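Local coordinates for protein N-acetyl-L-2,4-diaminobutyric acid deacetylase (Ruegeria pomeroyi, PDB 6TWM) that removes the acetyl group from N-acetyl-L-2,4-diaminobutyric acid in a zinc-dependent reaction, a step in the bacterial breakdown of ectoine and hydroxyectoine, at residues V43-T48 / F97-F102; A63-E68 / R113-R118; T139-A144 / E206-V211; V148-G153 / V213-G218. All blocks are in the same frame, centred on the assembly; numbering follows the deposited sequence.

Overall arrangement
The four contacts follow one chain through the zinc-dependent catalytic fold. Contact 1 sets strand 42-52 against helix 99-104. Its segments alternate along the chain with those of contact 2, where two loops meet beside the zinc. Contacts 3 and 4 come later in the chain, and their segments also alternate. Both concern strands 146-149 and 211-216, neighbours in the large mixed sheet. Contact 3 lies where the chain enters these strands and contact 4 where it leaves them, with centres about 18 Å apart. Contacts 2 and 4 touch, their centres about 12 Å apart, and together hold the zinc ligands His65, Glu68 and His151. Contact 1 packs against contact 2, with centres about 11 Å apart. Contact 3 lies away from the site.

Contact 1: V43-T48 / F97-F102; sequences VMIPLT and FNYPAF
The Tyr99 ring carries Pro46 CD over one face and Val43 at its edge. Pro46 CD stands 3.7 Å from the centroid of the Tyr99 ring, 18° off the normal, which makes a CH-pi contact. Its approach is displaced toward the CD1-CE1 side, and the proline crosses the tyrosine at about a right angle. Val43 CG1 comes in near the ring plane and meets Tyr99 CD2 at 3.7 Å. The same methyl also reaches Pro100 CG at 4.1 Å. Met44 O approaches the ring obliquely, 3.5 Å from Tyr99 CE2. At the root of the side chain, Ile45 CG1 packs on Tyr99 CB at 4.0 Å. Tyr99 CG is anti to the backbone N (chi1 -179°), which lays the ring along the strand residues 43-46.

This strand, 42-52, belongs to the large mixed sheet of the fold and is flanked there by strands 23-32 and 89-94. Helix 99-104 follows strand 89-94 in the chain, and its first turn packs on 42-52. Asn98 is its N-cap residue, and Phe102 N bonds to Asn98 O at 2.9 Å in the first turn.

The polar end of the Tyr99 side chain is bridged by water to the strand. One water donates to Met44 O at 2.7 Å and also lies 2.7 Å from Tyr99 OH. The hydroxyl has a second partner in Arg103 NH1.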
# COMPACT_ATOMS: atom_id res chain seq x y z
N VAL A 43 20.69 -4.10 -8.18
CA VAL A 43 19.33 -4.49 -7.82
C VAL A 43 18.50 -4.45 -9.09
O VAL A 43 18.36 -3.39 -9.72
CB VAL A 43 18.74 -3.58 -6.73
CG1 VAL A 43 17.31 -3.99 -6.42
CG2 VAL A 43 19.60 -3.64 -5.47
N MET A 44 17.97 -5.60 -9.49
CA MET A 44 17.20 -5.72 -10.73
C MET A 44 15.72 -5.69 -10.37
O MET A 44 15.09 -6.72 -10.17
CB MET A 44 17.58 -6.99 -11.48
CG MET A 44 19.06 -7.08 -11.82
SD MET A 44 19.57 -5.89 -13.08
CE MET A 44 18.95 -6.70 -14.55
N ILE A 45 15.17 -4.48 -10.29
CA ILE A 45 13.77 -4.28 -9.92
C ILE A 45 12.89 -4.67 -11.10
O ILE A 45 12.89 -3.97 -12.13
CB ILE A 45 13.51 -2.83 -9.49
CG1 ILE A 45 14.44 -2.44 -8.34
CG2 ILE A 45 12.05 -2.67 -9.08
CD1 ILE A 45 14.41 -0.97 -8.01
N PRO A 46 12.13 -5.75 -11.01
CA PRO A 46 11.32 -6.19 -12.15
C PRO A 46 10.20 -5.21 -12.46
O PRO A 46 9.55 -4.68 -11.55
CB PRO A 46 10.77 -7.55 -11.70
CG PRO A 46 11.59 -7.94 -10.50
CD PRO A 46 11.96 -6.64 -9.85
N LEU A 47 9.99 -4.96 -13.75
CA LEU A 47 8.89 -4.09 -14.16
C LEU A 47 8.42 -4.49 -15.54
O LEU A 47 9.14 -5.12 -16.32
CB LEU A 47 9.28 -2.61 -14.13
CG LEU A 47 10.25 -2.13 -15.21
CD1 LEU A 47 10.19 -0.62 -15.36
CD2 LEU A 47 11.65 -2.56 -14.85
N THR A 48 7.18 -4.12 -15.84
CA THR A 48 6.57 -4.34 -17.14
C THR A 48 5.98 -3.02 -17.63
O THR A 48 5.27 -2.35 -16.88
CB THR A 48 5.48 -5.41 -17.09
OG1 THR A 48 6.09 -6.69 -16.86
CG2 THR A 48 4.68 -5.46 -18.39
N PHE A 97 7.83 -2.91 -5.21
CA PHE A 97 8.30 -1.53 -5.24
C PHE A 97 9.59 -1.36 -4.44
O PHE A 97 10.62 -0.97 -4.99
CB PHE A 97 7.18 -0.60 -4.74
CG PHE A 97 7.47 0.86 -4.87
CD1 PHE A 97 8.50 1.33 -5.68
CD2 PHE A 97 6.68 1.79 -4.21
CE1 PHE A 97 8.75 2.68 -5.79
CE2 PHE A 97 6.92 3.15 -4.33
CZ PHE A 97 7.96 3.59 -5.12
N ASN A 98 9.55 -1.66 -3.15
CA ASN A 98 10.79 -1.82 -2.38
C ASN A 98 11.26 -3.27 -2.56
O ASN A 98 11.14 -4.12 -1.67
CB ASN A 98 10.59 -1.46 -0.92
CG ASN A 98 11.89 -1.45 -0.13
OD1 ASN A 98 12.95 -1.79 -0.66
ND2 ASN A 98 11.81 -1.08 1.14
N TYR A 99 11.79 -3.52 -3.75
CA TYR A 99 12.16 -4.88 -4.15
C TYR A 99 13.09 -5.59 -3.17
O TYR A 99 12.84 -6.77 -2.88
CB TYR A 99 12.77 -4.84 -5.56
CG TYR A 99 13.18 -6.19 -6.09
CD1 TYR A 99 12.23 -7.19 -6.30
CD2 TYR A 99 14.50 -6.47 -6.39
CE1 TYR A 99 12.60 -8.43 -6.78
CE2 TYR A 99 14.88 -7.71 -6.87
CZ TYR A 99 13.93 -8.69 -7.07
OH TYR A 99 14.30 -9.92 -7.55
N PRO A 100 14.14 -4.97 -2.63
CA PRO A 100 14.96 -5.69 -1.63
C PRO A 100 14.16 -6.12 -0.42
O PRO A 100 14.39 -7.22 0.11
CB PRO A 100 16.05 -4.67 -1.28
CG PRO A 100 16.14 -3.79 -2.46
CD PRO A 100 14.73 -3.66 -2.96
N ALA A 101 13.23 -5.29 0.05
CA ALA A 101 12.38 -5.68 1.16
C ALA A 101 11.45 -6.82 0.76
O ALA A 101 11.21 -7.75 1.54
CB ALA A 101 11.57 -4.49 1.66
N PHE A 102 10.92 -6.77 -0.47
CA PHE A 102 10.05 -7.84 -0.96
C PHE A 102 10.79 -9.17 -1.00
O PHE A 102 10.26 -10.21 -0.58
CB PHE A 102 9.51 -7.46 -2.34
CG PHE A 102 8.76 -8.56 -3.03
CD1 PHE A 102 7.47 -8.89 -2.65
CD2 PHE A 102 9.35 -9.27 -4.08
CE1 PHE A 102 6.78 -9.90 -3.29
CE2 PHE A 102 8.66 -10.27 -4.73
CZ PHE A 102 7.37 -10.59 -4.33
O HOH W 1 15.95 -9.22 -9.56

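Contact 2: A63-E68 / R113-R118; sequences ANHGDE and RGNLNR. With ZN (zinc ion), chain M.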
# COMPACT_ATOMS: atom_id res chain seq x y z
N ALA A 63 4.06 -3.82 -3.10
CA ALA A 63 5.14 -4.12 -2.16
C ALA A 63 6.01 -2.89 -1.90
O ALA A 63 7.24 -2.98 -1.82
CB ALA A 63 5.99 -5.30 -2.64
N ASN A 64 5.37 -1.72 -1.80
CA ASN A 64 6.03 -0.58 -1.17
C ASN A 64 6.66 -1.01 0.14
O ASN A 64 7.84 -0.74 0.40
CB ASN A 64 5.01 0.55 -0.97
CG ASN A 64 5.62 1.83 -0.39
OD1 ASN A 64 6.69 1.82 0.21
ND2 ASN A 64 4.92 2.94 -0.57
N HIS A 65 5.89 -1.69 0.98
CA HIS A 65 6.41 -2.47 2.09
C HIS A 65 6.45 -3.94 1.66
O HIS A 65 5.51 -4.43 1.02
CB HIS A 65 5.56 -2.30 3.34
CG HIS A 65 5.51 -0.89 3.85
ND1 HIS A 65 4.37 -0.11 3.80
CD2 HIS A 65 6.47 -0.11 4.40
CE1 HIS A 65 4.63 1.08 4.31
NE2 HIS A 65 5.89 1.11 4.68
N GLY A 66 7.53 -4.63 2.02
CA GLY A 66 7.84 -5.89 1.37
C GLY A 66 6.89 -7.03 1.69
O GLY A 66 6.68 -7.91 0.85
N ASP A 67 6.30 -7.03 2.88
CA ASP A 67 5.50 -8.16 3.36
C ASP A 67 4.01 -7.95 3.14
O ASP A 67 3.18 -8.37 3.96
CB ASP A 67 5.80 -8.42 4.84
CG ASP A 67 5.52 -7.22 5.73
OD1 ASP A 67 5.23 -6.13 5.19
OD2 ASP A 67 5.60 -7.36 6.97
N GLU A 68 3.63 -7.31 2.04
CA GLU A 68 2.24 -7.03 1.71
C GLU A 68 2.00 -7.47 0.27
O GLU A 68 2.65 -6.97 -0.65
CB GLU A 68 1.94 -5.54 1.89
CG GLU A 68 2.35 -5.04 3.27
CD GLU A 68 2.24 -3.55 3.42
OE1 GLU A 68 1.86 -2.87 2.44
OE2 GLU A 68 2.53 -3.05 4.53
N ARG A 113 17.61 -0.99 6.12
CA ARG A 113 16.48 -0.86 7.05
C ARG A 113 15.56 0.28 6.63
O ARG A 113 14.90 0.92 7.47
CB ARG A 113 16.97 -0.66 8.48
CG ARG A 113 17.93 -1.74 8.96
CD ARG A 113 17.49 -3.12 8.49
NE ARG A 113 17.47 -4.08 9.59
CZ ARG A 113 17.31 -5.39 9.45
NH1 ARG A 113 17.16 -5.93 8.24
NH2 ARG A 113 17.31 -6.17 10.52
N GLY A 114 15.50 0.55 5.33
CA GLY A 114 14.79 1.71 4.83
C GLY A 114 13.31 1.44 4.65
O GLY A 114 12.91 0.47 4.00
N ASN A 115 12.49 2.30 5.26
CA ASN A 115 11.06 2.32 5.01
C ASN A 115 10.82 3.15 3.76
O ASN A 115 11.00 4.38 3.77
CB ASN A 115 10.33 2.89 6.22
CG ASN A 115 8.82 2.88 6.06
OD1 ASN A 115 8.29 2.62 4.99
ND2 ASN A 115 8.12 3.16 7.16
N LEU A 116 10.43 2.50 2.66
CA LEU A 116 10.26 3.22 1.40
C LEU A 116 9.15 4.25 1.49
O LEU A 116 9.24 5.31 0.86
CB LEU A 116 9.99 2.24 0.26
CG LEU A 116 9.83 2.88 -1.12
CD1 LEU A 116 11.09 3.64 -1.52
CD2 LEU A 116 9.48 1.84 -2.17
N ASN A 117 8.10 3.98 2.27
CA ASN A 117 7.01 4.94 2.39
C ASN A 117 7.30 6.03 3.41
O ASN A 117 6.38 6.75 3.81
CB ASN A 117 5.71 4.23 2.75
CG ASN A 117 4.49 4.93 2.18
OD1 ASN A 117 4.61 5.77 1.28
ND2 ASN A 117 3.31 4.61 2.71
N ARG A 118 8.56 6.16 3.85
CA ARG A 118 9.01 7.32 4.61
C ARG A 118 10.26 7.93 3.99
O ARG A 118 10.89 8.79 4.61
CB ARG A 118 9.27 6.95 6.07
CG ARG A 118 8.03 6.54 6.84
CD ARG A 118 7.12 7.73 7.11
NE ARG A 118 5.86 7.32 7.73
CZ ARG A 118 4.87 8.16 8.04
NH1 ARG A 118 5.00 9.45 7.80
NH2 ARG A 118 3.76 7.69 8.60
ZN ZN M . 1.76 -0.72 4.23
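His65 and Asn64 meet the 113-118 loop through three of its residues, Asn115, Leu116 and Asn117. His65 and Glu68 are the ends of a His-x-x-Glu zinc motif, set in a type I beta turn, as in the aspartoacylase and succinylglutamate desuccinylase family. Both side chains bind the zinc ion, and His151 is the third protein residue of the site. His65 ND1 stands 2.7 Å from the zinc, long for such a bond. Glu68 comes closest through OE2, at 2.5 Å.

The tight part is buried. Asn64 CG is anti to the backbone N (chi1 -177°), and this carries its amide to the other loop. There Asn64 OD1 lies against Leu116 CB at 3.3 Å. Asn64 ND2 makes a weak bond to Asn117 OD1 at 3.4 Å, the two amide planes standing 65° apart. Asn64 ND2 has a stronger partner in Asp149 OD2, and Asn117 OD1 in the backbone N of Tyr201. Leu116 also packs on Ile132 and Ala133 of helix 128-140.

The more exposed side is that of Asn115. It holds His65 by a single bond, with little packing round it, yet fixes the far edge of the zinc-binding imidazole as a second-shell residue. His65 NE2 donates to Asn115 OD1 at 2.9 Å. This bond is bent, and the nitrogen is tilted 30° from the plane of the amide carbonyl.

Contact 3: T139-A144 / E206-V211; sequences TLLPMA and EEMGKV
Lys210 NZ lies close to two backbone carbonyls of the 139-144 segment. It donates to Ala144 O, nearly along the C=O axis. The bond is modelled at 2.5 Å between Lys210 NZ and Ala144 O, shorter than such a bond should be, and the length is doubtful. Leu141 O is also near NZ, at 2.8 Å. That carbonyl is already used inside its own segment, where Ala144 N bonds to Leu141 O at 2.9 Å. The lysine chain is bent at chi2 (-64°) and again at chi4 (69°), and this folds the ammonium into the turn. Its aliphatic part follows, with Lys210 CD beside Ala144 O.

Next to the polar site runs a sulfur contact. Met208 SD packs on Leu141 CB at 3.8 Å. The terminal methyl, Met208 CE, then lies by the CA-N side of Pro142, 3.7 Å from Pro142 CA, with Pro142 CG a little further at 4.0 Å. Leu141 also packs on Tyr201, Ala204 and Val205 of helix 201-207 and on Leu59 of strand 57-61.

Two helix-to-strand connections of the alpha/beta fold meet here. One runs from helix 128-140 to strand 146-149, the other from helix 201-207 to strand 211-216. The second helix closes in a Schellman motif, with Gly209 at positive phi.

The partial negative charge of the Ala144 carbonyl, with Leu141 O close by, would probably favour a protonated Lys210.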
# COMPACT_ATOMS: atom_id res chain seq x y z
N THR A 139 11.65 10.87 -11.88
CA THR A 139 11.62 10.30 -13.22
C THR A 139 10.29 9.65 -13.58
O THR A 139 9.77 9.89 -14.67
CB THR A 139 12.76 9.27 -13.39
OG1 THR A 139 14.01 9.88 -13.05
CG2 THR A 139 12.81 8.76 -14.82
N LEU A 140 9.72 8.84 -12.68
CA LEU A 140 8.53 8.08 -13.06
C LEU A 140 7.23 8.84 -12.81
O LEU A 140 6.38 8.91 -13.70
CB LEU A 140 8.52 6.74 -12.32
CG LEU A 140 9.58 5.75 -12.81
CD1 LEU A 140 9.42 4.40 -12.13
CD2 LEU A 140 9.53 5.61 -14.33
N LEU A 141 7.06 9.42 -11.62
CA LEU A 141 5.83 10.15 -11.32
C LEU A 141 5.52 11.26 -12.31
O LEU A 141 4.34 11.39 -12.69
CB LEU A 141 5.89 10.71 -9.89
CG LEU A 141 5.40 9.78 -8.78
CD1 LEU A 141 5.38 10.50 -7.44
CD2 LEU A 141 4.03 9.23 -9.12
N PRO A 142 6.47 12.08 -12.77
CA PRO A 142 6.13 13.07 -13.81
C PRO A 142 5.62 12.45 -15.10
O PRO A 142 4.91 13.13 -15.86
CB PRO A 142 7.45 13.82 -14.03
CG PRO A 142 8.18 13.66 -12.76
CD PRO A 142 7.84 12.28 -12.28
N MET A 143 5.96 11.19 -15.38
CA MET A 143 5.41 10.50 -16.54
C MET A 143 3.99 10.00 -16.32
O MET A 143 3.32 9.64 -17.29
CB MET A 143 6.30 9.30 -16.91
CG MET A 143 7.69 9.66 -17.38
SD MET A 143 8.80 8.24 -17.43
CE MET A 143 8.08 7.29 -18.76
N ALA A 144 3.51 9.98 -15.08
CA ALA A 144 2.27 9.32 -14.73
C ALA A 144 1.15 10.32 -14.50
O ALA A 144 1.37 11.44 -14.01
CB ALA A 144 2.45 8.46 -13.47
N GLU A 206 0.32 13.17 -4.31
CA GLU A 206 -0.73 14.16 -4.09
C GLU A 206 -0.21 15.58 -4.30
O GLU A 206 -0.89 16.41 -4.91
CB GLU A 206 -1.32 14.00 -2.69
CG GLU A 206 -2.04 12.68 -2.48
CD GLU A 206 -2.25 12.35 -1.02
OE1 GLU A 206 -1.71 13.08 -0.16
OE2 GLU A 206 -2.95 11.36 -0.73
N GLU A 207 0.99 15.88 -3.80
CA GLU A 207 1.54 17.23 -3.94
C GLU A 207 1.91 17.55 -5.38
O GLU A 207 2.08 18.73 -5.71
CB GLU A 207 2.75 17.40 -3.03
CG GLU A 207 2.39 17.58 -1.57
CD GLU A 207 3.60 17.72 -0.67
OE1 GLU A 207 4.73 17.48 -1.15
OE2 GLU A 207 3.42 18.07 0.52
N MET A 208 2.03 16.55 -6.24
CA MET A 208 2.17 16.79 -7.67
C MET A 208 0.83 16.99 -8.36
O MET A 208 0.80 17.19 -9.58
CB MET A 208 2.92 15.64 -8.34
CG MET A 208 4.42 15.70 -8.18
SD MET A 208 5.25 14.40 -9.11
CE MET A 208 4.90 14.91 -10.79
N GLY A 209 -0.28 16.96 -7.62
CA GLY A 209 -1.59 17.08 -8.21
C GLY A 209 -2.06 15.86 -8.98
O GLY A 209 -3.05 15.95 -9.71
N LYS A 210 -1.38 14.73 -8.83
CA LYS A 210 -1.73 13.52 -9.54
C LYS A 210 -2.81 12.75 -8.79
O LYS A 210 -3.12 13.03 -7.63
CB LYS A 210 -0.50 12.64 -9.75
CG LYS A 210 0.64 13.32 -10.49
CD LYS A 210 0.23 13.67 -11.91
CE LYS A 210 1.37 14.35 -12.66
NZ LYS A 210 2.49 13.42 -12.91
N VAL A 211 -3.39 11.77 -9.47
CA VAL A 211 -4.39 10.89 -8.85
C VAL A 211 -3.67 9.78 -8.10
O VAL A 211 -2.79 9.11 -8.64
CB VAL A 211 -5.34 10.32 -9.91
CG1 VAL A 211 -6.60 9.79 -9.24
CG2 VAL A 211 -5.70 11.38 -10.93

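Contact 4: V148-G153 / V213-G218; sequences VDFHSG and VTTELG. With DAB (2,4-diaminobutyric acid), chain N.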
# COMPACT_ATOMS: atom_id res chain seq x y z
N VAL A 148 -1.35 4.01 -8.53
CA VAL A 148 -1.97 3.04 -7.63
C VAL A 148 -0.86 2.36 -6.85
O VAL A 148 0.00 1.69 -7.43
CB VAL A 148 -2.82 2.02 -8.40
CG1 VAL A 148 -3.50 1.05 -7.43
CG2 VAL A 148 -3.86 2.73 -9.25
N ASP A 149 -0.86 2.56 -5.53
CA ASP A 149 0.20 2.07 -4.65
C ASP A 149 -0.44 1.15 -3.61
O ASP A 149 -1.03 1.61 -2.63
CB ASP A 149 0.94 3.23 -4.00
CG ASP A 149 2.13 2.79 -3.19
OD1 ASP A 149 3.05 2.17 -3.78
OD2 ASP A 149 2.16 3.06 -1.98
N PHE A 150 -0.30 -0.16 -3.82
CA PHE A 150 -0.97 -1.14 -2.99
C PHE A 150 -0.32 -1.24 -1.61
O PHE A 150 0.90 -1.13 -1.46
CB PHE A 150 -0.95 -2.51 -3.66
CG PHE A 150 -1.97 -2.66 -4.75
CD1 PHE A 150 -3.31 -2.82 -4.44
CD2 PHE A 150 -1.58 -2.65 -6.08
CE1 PHE A 150 -4.24 -2.97 -5.44
CE2 PHE A 150 -2.52 -2.79 -7.09
CZ PHE A 150 -3.85 -2.96 -6.77
N HIS A 151 -1.16 -1.47 -0.60
CA HIS A 151 -0.69 -1.66 0.76
C HIS A 151 -1.60 -2.65 1.47
O HIS A 151 -2.80 -2.75 1.18
CB HIS A 151 -0.65 -0.34 1.53
CG HIS A 151 0.47 0.56 1.13
ND1 HIS A 151 1.75 0.43 1.63
CD2 HIS A 151 0.50 1.61 0.28
CE1 HIS A 151 2.52 1.36 1.10
NE2 HIS A 151 1.79 2.09 0.28
N SER A 152 -1.02 -3.39 2.41
CA SER A 152 -1.75 -4.29 3.29
C SER A 152 -1.15 -4.19 4.68
O SER A 152 -0.24 -3.40 4.93
CB SER A 152 -1.73 -5.73 2.75
OG SER A 152 -2.04 -5.75 1.37
N GLY A 153 -1.67 -5.00 5.61
CA GLY A 153 -1.28 -4.85 7.00
C GLY A 153 0.16 -5.24 7.28
O GLY A 153 0.78 -4.70 8.20
N VAL A 213 -4.28 6.26 -5.74
CA VAL A 213 -5.08 5.19 -5.16
C VAL A 213 -4.19 4.45 -4.18
O VAL A 213 -3.11 3.97 -4.55
CB VAL A 213 -5.64 4.23 -6.22
CG1 VAL A 213 -6.25 3.00 -5.54
CG2 VAL A 213 -6.66 4.93 -7.08
N THR A 214 -4.63 4.37 -2.93
CA THR A 214 -3.94 3.60 -1.91
C THR A 214 -4.95 2.70 -1.21
O THR A 214 -6.15 3.00 -1.18
CB THR A 214 -3.23 4.50 -0.89
OG1 THR A 214 -2.44 3.70 -0.00
CG2 THR A 214 -4.23 5.31 -0.09
N THR A 215 -4.46 1.59 -0.66
CA THR A 215 -5.33 0.56 -0.11
C THR A 215 -4.78 0.06 1.21
O THR A 215 -3.66 0.37 1.60
CB THR A 215 -5.48 -0.63 -1.08
OG1 THR A 215 -4.20 -1.26 -1.26
CG2 THR A 215 -6.01 -0.18 -2.43
N GLU A 216 -5.61 -0.72 1.90
CA GLU A 216 -5.18 -1.61 2.98
C GLU A 216 -6.03 -2.87 2.84
O GLU A 216 -7.18 -2.90 3.29
CB GLU A 216 -5.33 -0.99 4.36
CG GLU A 216 -4.36 0.15 4.67
CD GLU A 216 -2.91 -0.30 4.71
OE1 GLU A 216 -2.66 -1.49 4.98
OE2 GLU A 216 -2.03 0.55 4.47
N LEU A 217 -5.47 -3.89 2.20
CA LEU A 217 -6.21 -5.10 1.84
C LEU A 217 -5.72 -6.24 2.72
O LEU A 217 -4.80 -6.97 2.36
CB LEU A 217 -6.02 -5.41 0.35
CG LEU A 217 -6.29 -4.26 -0.62
CD1 LEU A 217 -5.97 -4.68 -2.04
CD2 LEU A 217 -7.74 -3.79 -0.52
N GLY A 218 -6.35 -6.40 3.88
CA GLY A 218 -6.00 -7.47 4.79
C GLY A 218 -4.67 -7.27 5.50
O GLY A 218 -4.36 -6.17 5.95
N DAB N . 1.78 3.33 6.45
CA DAB N . 0.61 2.60 6.89
C DAB N . 0.71 1.05 6.70
O DAB N . 0.41 0.30 7.67
CB DAB N . -0.66 3.07 6.18
CG DAB N . -0.80 4.59 6.20
ND DAB N . -1.44 5.15 7.37
OXT DAB N . 1.08 0.64 5.56
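Backbone bonds join Val148-Gly153 and Val213-Gly218, which run parallel, side by side. Asp149 N donates to Val213 O at 2.8 Å, nearly straight at 174°. Leu217 N reaches a lone pair of His151 O at 3.1 Å. Gly153 N bonds to Gly218 O at 3.0 Å from above the carbonyl plane.

A side chain supplies one more bond. Thr215 OG1 sits between its own backbone N and carbonyl carbon (chi1 63°) and accepts from His151 N at 3.1 Å, so a threonine hydroxyl holds the main chain of the zinc-binding histidine. His151 NE2 donates to Asp149 OD2, at a modelled distance too short to trust. Asn64 and Thr61 bind the same carboxylate.

Apolar contacts lie on the Val148 and Val213 face. These two valines point the same way, with Val148 CG2 3.8 Å from Val213 CB. Beyond them Phe150 CD1 touches Leu217 CD1 at 4.0 Å, and helices 171-184 and 225-242 cover the group.

The ligand side is polar. The two strands are neighbours in the large mixed sheet, and the active site opens at their C-terminal ends, as in zinc carboxypeptidase-like folds. Glu216 bends at chi2 and brings OE2 to 3.3 Å from OXT of the bound diaminobutyric acid, the reaction product. This is a close approach of two acid oxygens.

The bonds of the His151 main chain to Thr215 OG1 and Leu217 N probably fix its place beside Glu216.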